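Probable oxidoreductase (PDB 4B7C) probably acts as an NADP-dependent oxidoreductase of the medium-chain dehydrogenase/reductase superfamily, with a Rossmann-fold cofactor domain. Local coordinates at residues I230-L235 with G261-L266; T236-K241 with N271-E276. All coordinates share one frame; numbering follows the deposited sequence.

Contact 1. Residues I230-L235 with G261-L266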
ATOM      1  N   ILE B 230      -8.885  -5.423  12.189  1.00 44.75           N
ATOM      2  CA  ILE B 230      -7.564  -5.625  12.766  1.00 43.77           C
ATOM      3  C   ILE B 230      -6.494  -4.845  11.986  1.00 41.31           C
ATOM      4  O   ILE B 230      -5.659  -4.144  12.570  1.00 45.69           O
ATOM      5  CB  ILE B 230      -7.194  -7.120  12.841  1.00 46.84           C
ATOM      6  CG1 ILE B 230      -8.015  -7.809  13.940  1.00 49.74           C
ATOM      7  CG2 ILE B 230      -5.712  -7.268  13.144  1.00 43.77           C
ATOM      8  CD1 ILE B 230      -7.880  -9.317  13.970  1.00 51.61           C
ATOM      9  N   LEU B 231      -6.526  -4.965  10.667  1.00 39.45           N
ATOM     10  CA  LEU B 231      -5.602  -4.222   9.797  1.00 38.52           C
ATOM     11  C   LEU B 231      -5.764  -2.716  10.003  1.00 37.16           C
ATOM     12  O   LEU B 231      -4.785  -1.982  10.169  1.00 36.50           O
ATOM     13  CB  LEU B 231      -5.856  -4.572   8.324  1.00 37.38           C
ATOM     14  CG  LEU B 231      -5.233  -3.651   7.265  1.00 36.26           C
ATOM     15  CD1 LEU B 231      -3.728  -3.611   7.383  1.00 32.44           C
ATOM     16  CD2 LEU B 231      -5.684  -4.108   5.885  1.00 34.71           C
ATOM     17  N   ASP B 232      -7.012  -2.277  10.014  1.00 39.91           N
ATOM     18  CA  ASP B 232      -7.319  -0.845  10.138  1.00 44.36           C
ATOM     19  C   ASP B 232      -6.798  -0.268  11.453  1.00 44.79           C
ATOM     20  O   ASP B 232      -6.281   0.843  11.485  1.00 46.27           O
ATOM     21  CB  ASP B 232      -8.820  -0.602  10.012  1.00 48.39           C
ATOM     22  CG  ASP B 232      -9.148   0.678   9.250  1.00 49.71           C
ATOM     23  OD1 ASP B 232      -8.212   1.368   8.788  1.00 50.07           O
ATOM     24  OD2 ASP B 232     -10.354   0.985   9.116  1.00 50.82           O
ATOM     25  N   THR B 233      -6.917  -1.047  12.530  1.00 42.06           N
ATOM     26  CA  THR B 233      -6.422  -0.628  13.843  1.00 39.17           C
ATOM     27  C   THR B 233      -4.906  -0.636  13.900  1.00 37.56           C
ATOM     28  O   THR B 233      -4.283   0.261  14.470  1.00 38.71           O
ATOM     29  CB  THR B 233      -6.980  -1.523  14.972  1.00 41.70           C
ATOM     30  OG1 THR B 233      -8.409  -1.487  14.938  1.00 41.89           O
ATOM     31  CG2 THR B 233      -6.502  -1.041  16.336  1.00 40.46           C
ATOM     32  N   VAL B 234      -4.294  -1.650  13.306  1.00 38.01           N
ATOM     33  CA  VAL B 234      -2.838  -1.733  13.266  1.00 37.35           C
ATOM     34  C   VAL B 234      -2.226  -0.535  12.530  1.00 35.45           C
ATOM     35  O   VAL B 234      -1.176  -0.017  12.917  1.00 38.43           O
ATOM     36  CB  VAL B 234      -2.386  -3.062  12.625  1.00 37.53           C
ATOM     37  CG1 VAL B 234      -0.886  -3.059  12.395  1.00 35.49           C
ATOM     38  CG2 VAL B 234      -2.809  -4.229  13.513  1.00 40.43           C
ATOM     39  N   LEU B 235      -2.898  -0.104  11.471  1.00 36.62           N
ATOM     40  CA  LEU B 235      -2.457   1.065  10.676  1.00 37.81           C
ATOM     41  C   LEU B 235      -2.289   2.336  11.509  1.00 40.48           C
ATOM     42  O   LEU B 235      -1.426   3.156  11.215  1.00 40.24           O
ATOM     43  CB  LEU B 235      -3.439   1.342   9.532  1.00 40.00           C
ATOM     44  CG  LEU B 235      -3.220   0.488   8.273  1.00 40.01           C
ATOM     45  CD1 LEU B 235      -4.433   0.465   7.370  1.00 37.45           C
ATOM     46  CD2 LEU B 235      -1.997   0.998   7.521  1.00 40.02           C
ATOM     47  N   GLY B 261     -12.725  -2.030   3.723  1.00 60.81           N
ATOM     48  CA  GLY B 261     -11.462  -1.402   3.331  1.00 56.70           C
ATOM     49  C   GLY B 261     -10.910  -0.596   4.481  1.00 53.33           C
ATOM     50  O   GLY B 261     -11.676  -0.054   5.277  1.00 55.56           O
ATOM     51  N   PRO B 262      -9.579  -0.494   4.575  1.00 50.21           N
ATOM     52  CA  PRO B 262      -8.973   0.249   5.679  1.00 49.30           C
ATOM     53  C   PRO B 262      -9.136   1.772   5.591  1.00 48.59           C
ATOM     54  O   PRO B 262      -8.478   2.436   4.786  1.00 46.19           O
ATOM     55  CB  PRO B 262      -7.498  -0.144   5.597  1.00 48.84           C
ATOM     56  CG  PRO B 262      -7.276  -0.507   4.178  1.00 47.89           C
ATOM     57  CD  PRO B 262      -8.572  -1.036   3.648  1.00 49.15           C
ATOM     58  N   ALA B 263      -9.991   2.314   6.455  1.00 46.74           N
ATOM     59  CA  ALA B 263     -10.227   3.763   6.541  1.00 44.21           C
ATOM     60  C   ALA B 263      -8.980   4.533   6.959  1.00 42.05           C
ATOM     61  O   ALA B 263      -8.857   5.726   6.670  1.00 44.20           O
ATOM     62  CB  ALA B 263     -11.373   4.053   7.509  1.00 44.88           C
ATOM     63  N   ASN B 264      -8.058   3.856   7.637  1.00 39.47           N
ATOM     64  CA  ASN B 264      -6.814   4.482   8.122  1.00 41.29           C
ATOM     65  C   ASN B 264      -5.619   4.340   7.166  1.00 39.09           C
ATOM     66  O   ASN B 264      -4.466   4.526   7.567  1.00 38.18           O
ATOM     67  CB  ASN B 264      -6.427   3.911   9.497  1.00 45.42           C
ATOM     68  CG  ASN B 264      -7.461   4.218  10.566  1.00 47.62           C
ATOM     69  OD1 ASN B 264      -7.951   5.338  10.656  1.00 49.94           O
ATOM     70  ND2 ASN B 264      -7.792   3.224  11.384  1.00 46.71           N
ATOM     71  N   TYR B 265      -5.904   4.056   5.900  1.00 40.59           N
ATOM     72  CA  TYR B 265      -4.844   3.797   4.898  1.00 42.30           C
ATOM     73  C   TYR B 265      -3.892   4.984   4.713  1.00 40.54           C
ATOM     74  O   TYR B 265      -2.734   4.798   4.369  1.00 40.21           O
ATOM     75  CB  TYR B 265      -5.445   3.379   3.551  1.00 41.20           C
ATOM     76  CG  TYR B 265      -5.829   4.537   2.671  1.00 43.89           C
ATOM     77  CD1 TYR B 265      -7.041   5.201   2.845  1.00 45.30           C
ATOM     78  CD2 TYR B 265      -4.982   4.971   1.660  1.00 43.97           C
ATOM     79  CE1 TYR B 265      -7.392   6.271   2.037  1.00 46.98           C
ATOM     80  CE2 TYR B 265      -5.316   6.042   0.854  1.00 44.90           C
ATOM     81  CZ  TYR B 265      -6.519   6.687   1.039  1.00 46.74           C
ATOM     82  OH  TYR B 265      -6.833   7.747   0.240  1.00 44.92           O
ATOM     83  N   LEU B 266      -4.375   6.196   4.977  1.00 39.22           N
ATOM     84  CA  LEU B 266      -3.536   7.403   4.867  1.00 38.08           C
ATOM     85  C   LEU B 266      -2.420   7.449   5.895  1.00 35.97           C
ATOM     86  O   LEU B 266      -1.500   8.262   5.801  1.00 36.58           O
ATOM     87  CB  LEU B 266      -4.380   8.680   4.927  1.00 39.66           C
ATOM     88  CG  LEU B 266      -5.113   9.020   3.626  1.00 41.06           C
ATOM     89  CD1 LEU B 266      -6.060  10.200   3.832  1.00 43.64           C
ATOM     90  CD2 LEU B 266      -4.103   9.314   2.513  1.00 37.63           C
TER
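Asp232 reaches out from helix 228-235 and binds the backbone of the turn at Pro262-Tyr265 through its carboxylate. Its CB lies 4.2 Å from ND2 of Asn264. Next along, CG of Asp232 sits 3.3 Å from the amide N of Ala263, and from there the two oxygens part. OD1 of Asp232 offers its syn lone pair to the N-H of Asn264 (OD1 of Asp232 to N of Asn264 2.7 Å, 157° at the hydrogen). OD2 of Asp232, also approached from the syn side but 31° out of the carboxylate plane, takes a more bent bond from Ala263 N at 3.0 Å, and it has a second, charged partner in Arg260. The turn is type I, and the carboxylate spans two successive N-H groups of it, tying the loop before helix 267-270 to a helix that packs on the parallel Rossmann sheet through Leu231 and Val234. Asn264 returns the grip: its ND2 reaches the main-chain O of Asp232 at 2.8 Å, with that oxygen close to its amide plane but the donor above the carbonyl plane. Carboxylate and amide planes are turned 45° from each other. Beside this polar patch, Leu235 lays CD1 against CB of Pro262 at 3.6 Å, while Tyr265 of the second subunit packs on both Leu231 and Pro262.

Contact 2. Residues T236-K241 with N271-E276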
ATOM      1  N   THR B 236      -3.081   2.483  12.570  1.00 42.92           N
ATOM      2  CA  THR B 236      -2.955   3.657  13.457  1.00 43.37           C
ATOM      3  C   THR B 236      -1.658   3.652  14.271  1.00 45.16           C
ATOM      4  O   THR B 236      -1.278   4.677  14.837  1.00 48.14           O
ATOM      5  CB  THR B 236      -4.142   3.783  14.430  1.00 44.60           C
ATOM      6  OG1 THR B 236      -4.112   2.717  15.390  1.00 47.94           O
ATOM      7  CG2 THR B 236      -5.450   3.739  13.663  1.00 41.20           C
ATOM      8  N   ARG B 237      -0.969   2.512  14.314  1.00 45.14           N
ATOM      9  CA  ARG B 237       0.213   2.352  15.178  1.00 47.60           C
ATOM     10  C   ARG B 237       1.509   2.036  14.450  1.00 45.56           C
ATOM     11  O   ARG B 237       2.537   1.767  15.085  1.00 42.37           O
ATOM     12  CB  ARG B 237      -0.067   1.274  16.229  1.00 54.63           C
ATOM     13  CG  ARG B 237      -1.207   1.676  17.151  1.00 59.05           C
ATOM     14  CD  ARG B 237      -0.980   3.051  17.842  1.00 65.53           C
ATOM     15  NE  ARG B 237      -1.868   2.983  18.961  1.00 73.41           N
ATOM     16  CZ  ARG B 237      -1.596   2.423  20.129  1.00 72.36           C
ATOM     17  NH1 ARG B 237      -0.384   1.941  20.410  1.00 72.93           N
ATOM     18  NH2 ARG B 237      -2.565   2.390  21.025  1.00 69.76           N
ATOM     19  N   ILE B 238       1.474   2.076  13.120  1.00 42.27           N
ATOM     20  CA  ILE B 238       2.683   1.790  12.347  1.00 40.16           C
ATOM     21  C   ILE B 238       3.712   2.893  12.518  1.00 41.88           C
ATOM     22  O   ILE B 238       3.373   4.066  12.723  1.00 46.51           O
ATOM     23  CB  ILE B 238       2.412   1.541  10.838  1.00 39.58           C
ATOM     24  CG1 ILE B 238       1.739   2.735  10.166  1.00 39.95           C
ATOM     25  CG2 ILE B 238       1.523   0.319  10.629  1.00 34.04           C
ATOM     26  CD1 ILE B 238       1.666   2.617   8.658  1.00 42.15           C
ATOM     27  N   ALA B 239       4.973   2.498  12.457  1.00 39.74           N
ATOM     28  CA  ALA B 239       6.087   3.425  12.554  1.00 41.51           C
ATOM     29  C   ALA B 239       6.450   4.024  11.201  1.00 43.48           C
ATOM     30  O   ALA B 239       6.011   3.553  10.152  1.00 42.50           O
ATOM     31  CB  ALA B 239       7.307   2.710  13.114  1.00 40.04           C
ATOM     32  N   PHE B 240       7.291   5.046  11.261  1.00 42.36           N
ATOM     33  CA  PHE B 240       7.943   5.619  10.096  1.00 43.15           C
ATOM     34  C   PHE B 240       8.628   4.511   9.274  1.00 42.72           C
ATOM     35  O   PHE B 240       9.369   3.697   9.819  1.00 41.38           O
ATOM     36  CB  PHE B 240       8.962   6.675  10.558  1.00 42.04           C
ATOM     37  CG  PHE B 240       9.786   7.272   9.451  1.00 43.29           C
ATOM     38  CD1 PHE B 240       9.187   8.009   8.429  1.00 43.91           C
ATOM     39  CD2 PHE B 240      11.170   7.139   9.453  1.00 44.90           C
ATOM     40  CE1 PHE B 240       9.952   8.571   7.420  1.00 43.08           C
ATOM     41  CE2 PHE B 240      11.940   7.700   8.444  1.00 46.01           C
ATOM     42  CZ  PHE B 240      11.332   8.421   7.427  1.00 45.29           C
ATOM     43  N   LYS B 241       8.353   4.500   7.969  1.00 41.03           N
ATOM     44  CA  LYS B 241       8.934   3.525   7.016  1.00 38.90           C
ATOM     45  C   LYS B 241       8.521   2.069   7.303  1.00 37.94           C
ATOM     46  O   LYS B 241       9.241   1.123   6.979  1.00 37.19           O
ATOM     47  CB  LYS B 241      10.470   3.650   6.929  1.00 41.59           C
ATOM     48  CG  LYS B 241      10.908   4.914   6.182  1.00 45.02           C
ATOM     49  CD  LYS B 241      12.356   5.159   5.860  1.00 49.27           C
ATOM     50  CE  LYS B 241      12.571   5.958   4.572  1.00 51.24           C
ATOM     51  NZ  LYS B 241      12.251   5.267   3.292  1.00 50.16           N
ATOM     52  N   ASN B 271       3.181   8.202   7.704  1.00 36.78           N
ATOM     53  CA  ASN B 271       4.375   7.446   8.094  1.00 36.72           C
ATOM     54  C   ASN B 271       5.295   7.033   6.938  1.00 36.67           C
ATOM     55  O   ASN B 271       6.310   6.357   7.141  1.00 38.70           O
ATOM     56  CB  ASN B 271       3.928   6.217   8.881  1.00 39.35           C
ATOM     57  CG  ASN B 271       3.265   6.597  10.185  1.00 38.26           C
ATOM     58  OD1 ASN B 271       3.922   7.142  11.063  1.00 38.93           O
ATOM     59  ND2 ASN B 271       1.960   6.356  10.297  1.00 38.46           N
ATOM     60  N   ARG B 272       4.943   7.464   5.734  1.00 36.16           N
ATOM     61  CA  ARG B 272       5.734   7.163   4.522  1.00 34.38           C
ATOM     62  C   ARG B 272       6.111   5.677   4.497  1.00 30.24           C
ATOM     63  O   ARG B 272       7.269   5.282   4.387  1.00 30.43           O
ATOM     64  CB  ARG B 272       6.950   8.069   4.424  1.00 34.01           C
ATOM     65  CG  ARG B 272       6.555   9.522   4.238  1.00 36.61           C
ATOM     66  CD  ARG B 272       6.374  10.240   5.575  1.00 36.15           C
ATOM     67  NE  ARG B 272       7.615  10.855   6.031  1.00 36.99           N
ATOM     68  CZ  ARG B 272       7.761  11.499   7.189  1.00 38.39           C
ATOM     69  NH1 ARG B 272       6.742  11.604   8.034  1.00 39.86           N
ATOM     70  NH2 ARG B 272       8.931  12.035   7.496  1.00 38.56           N
ATOM     71  N   ALA B 273       5.064   4.887   4.611  1.00 31.62           N
ATOM     72  CA  ALA B 273       5.134   3.451   4.766  1.00 33.74           C
ATOM     73  C   ALA B 273       4.652   2.763   3.502  1.00 35.95           C
ATOM     74  O   ALA B 273       4.040   3.388   2.638  1.00 35.99           O
ATOM     75  CB  ALA B 273       4.236   3.029   5.922  1.00 31.35           C
ATOM     76  N   ARG B 274       4.881   1.454   3.451  1.00 37.45           N
ATOM     77  CA  ARG B 274       4.605   0.643   2.272  1.00 36.74           C
ATOM     78  C   ARG B 274       3.657  -0.497   2.604  1.00 35.89           C
ATOM     79  O   ARG B 274       3.824  -1.188   3.616  1.00 36.90           O
ATOM     80  CB  ARG B 274       5.923   0.095   1.719  1.00 39.53           C
ATOM     81  CG  ARG B 274       5.781  -0.873   0.559  1.00 42.64           C
ATOM     82  CD  ARG B 274       7.112  -1.516   0.213  1.00 46.96           C
ATOM     83  NE  ARG B 274       8.125  -0.516  -0.102  1.00 51.91           N
ATOM     84  CZ  ARG B 274       9.339  -0.432   0.446  1.00 59.13           C
ATOM     85  NH1 ARG B 274       9.754  -1.308   1.355  1.00 61.49           N
ATOM     86  NH2 ARG B 274      10.162   0.540   0.058  1.00 61.00           N
ATOM     87  N   MET B 275       2.661  -0.682   1.748  1.00 31.57           N
ATOM     88  CA  MET B 275       1.752  -1.806   1.837  1.00 31.94           C
ATOM     89  C   MET B 275       1.846  -2.594   0.535  1.00 32.34           C
ATOM     90  O   MET B 275       1.588  -2.064  -0.548  1.00 29.70           O
ATOM     91  CB  MET B 275       0.309  -1.361   2.076  1.00 33.55           C
ATOM     92  CG  MET B 275      -0.689  -2.504   2.197  1.00 34.55           C
ATOM     93  SD  MET B 275      -2.396  -1.970   2.425  1.00 42.98           S
ATOM     94  CE  MET B 275      -2.313  -1.645   4.163  1.00 35.52           C
ATOM     95  N   GLU B 276       2.168  -3.880   0.657  1.00 29.85           N
ATOM     96  CA  GLU B 276       2.461  -4.705  -0.508  1.00 29.46           C
ATOM     97  C   GLU B 276       1.910  -6.120  -0.413  1.00 29.65           C
ATOM     98  O   GLU B 276       2.025  -6.789   0.617  1.00 30.24           O
ATOM     99  CB  GLU B 276       3.967  -4.747  -0.747  1.00 31.26           C
ATOM    100  CG  GLU B 276       4.365  -5.440  -2.036  1.00 31.41           C
ATOM    101  CD  GLU B 276       5.839  -5.284  -2.366  1.00 32.68           C
ATOM    102  OE1 GLU B 276       6.512  -4.415  -1.785  1.00 35.06           O
ATOM    103  OE2 GLU B 276       6.320  -6.029  -3.234  1.00 34.76           O
TER
HETATM  104  O   HOH W   1       1.403   5.612  13.426  1.00 50.38           O
HETATM  105  O   HOH W   2       9.587   6.292   2.999  1.00 37.71           O
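The Phe240 ring and the Arg272 guanidinium meet with their planes 63° apart, so they do not stack face on face. Ring atom CE1 of Phe240 lies over one face of the guanidinium, 3.6 Å from Arg272 NE, whereas NE itself sits at the ring's edge, near its plane. One face of the ring is taken by the neighbouring Lys241, whose CG lies above its centre. The Phe240 side chain starts away from 271-276, but with CG anti to the backbone N (chi1 176°) the ring end comes back to Arg272. The charge of that arginine is answered elsewhere: NE forms a salt bridge with Asp282 of the second subunit, and Phe240 packs on the same aspartate. Main-chain contact centres on Asn271 O, which accepts a nearly straight hydrogen bond from Lys241 N at 2.9 Å (170° at the hydrogen) and also a CA-H...O contact from Phe240. This carbonyl belongs to the residue just before Arg272, whose positive phi closes a Schellman motif at the end of helix 267-270; from there the chain enters strand 274-277, the last strand of the parallel Rossmann sheet within this chain. Paired antiparallel with its counterpart in the second subunit, that strand carries the sheet across the dimer interface. Both buried, Ile238 and Ala273 meet through CD1 and CB at 3.8 Å, and CG1 of Ile238 lies 3.6 Å from Asn271 ND2, a nitrogen hydrogen-bonded to Ser267 O. One water donates to Thr236 O and Ile238 O and weakly accepts from Asn271 ND2. A second water joins Lys241 NZ to Arg272 O, 2.9 Å from each.

From the N terminus, the chain runs along helix 228-235, the first side of contact 1, and passes directly into 236-241, the first side of contact 2. After strand 242-246 and a long loop it reaches 261-266 and closes contact 1; helix 267-270 then leads to 271-276, where contact 2 closes. The two loops therefore cross, their segments alternating, and the contact centres lie 11 Å apart. They meet where Met275 CE approaches Leu231 CD1 at 4.0 Å and where Asn264 packs against Thr236. Contact 1 joins a sheet-packing helix to a loop, contact 2 the approaches to two neighbouring strands, and both touch the second subunit.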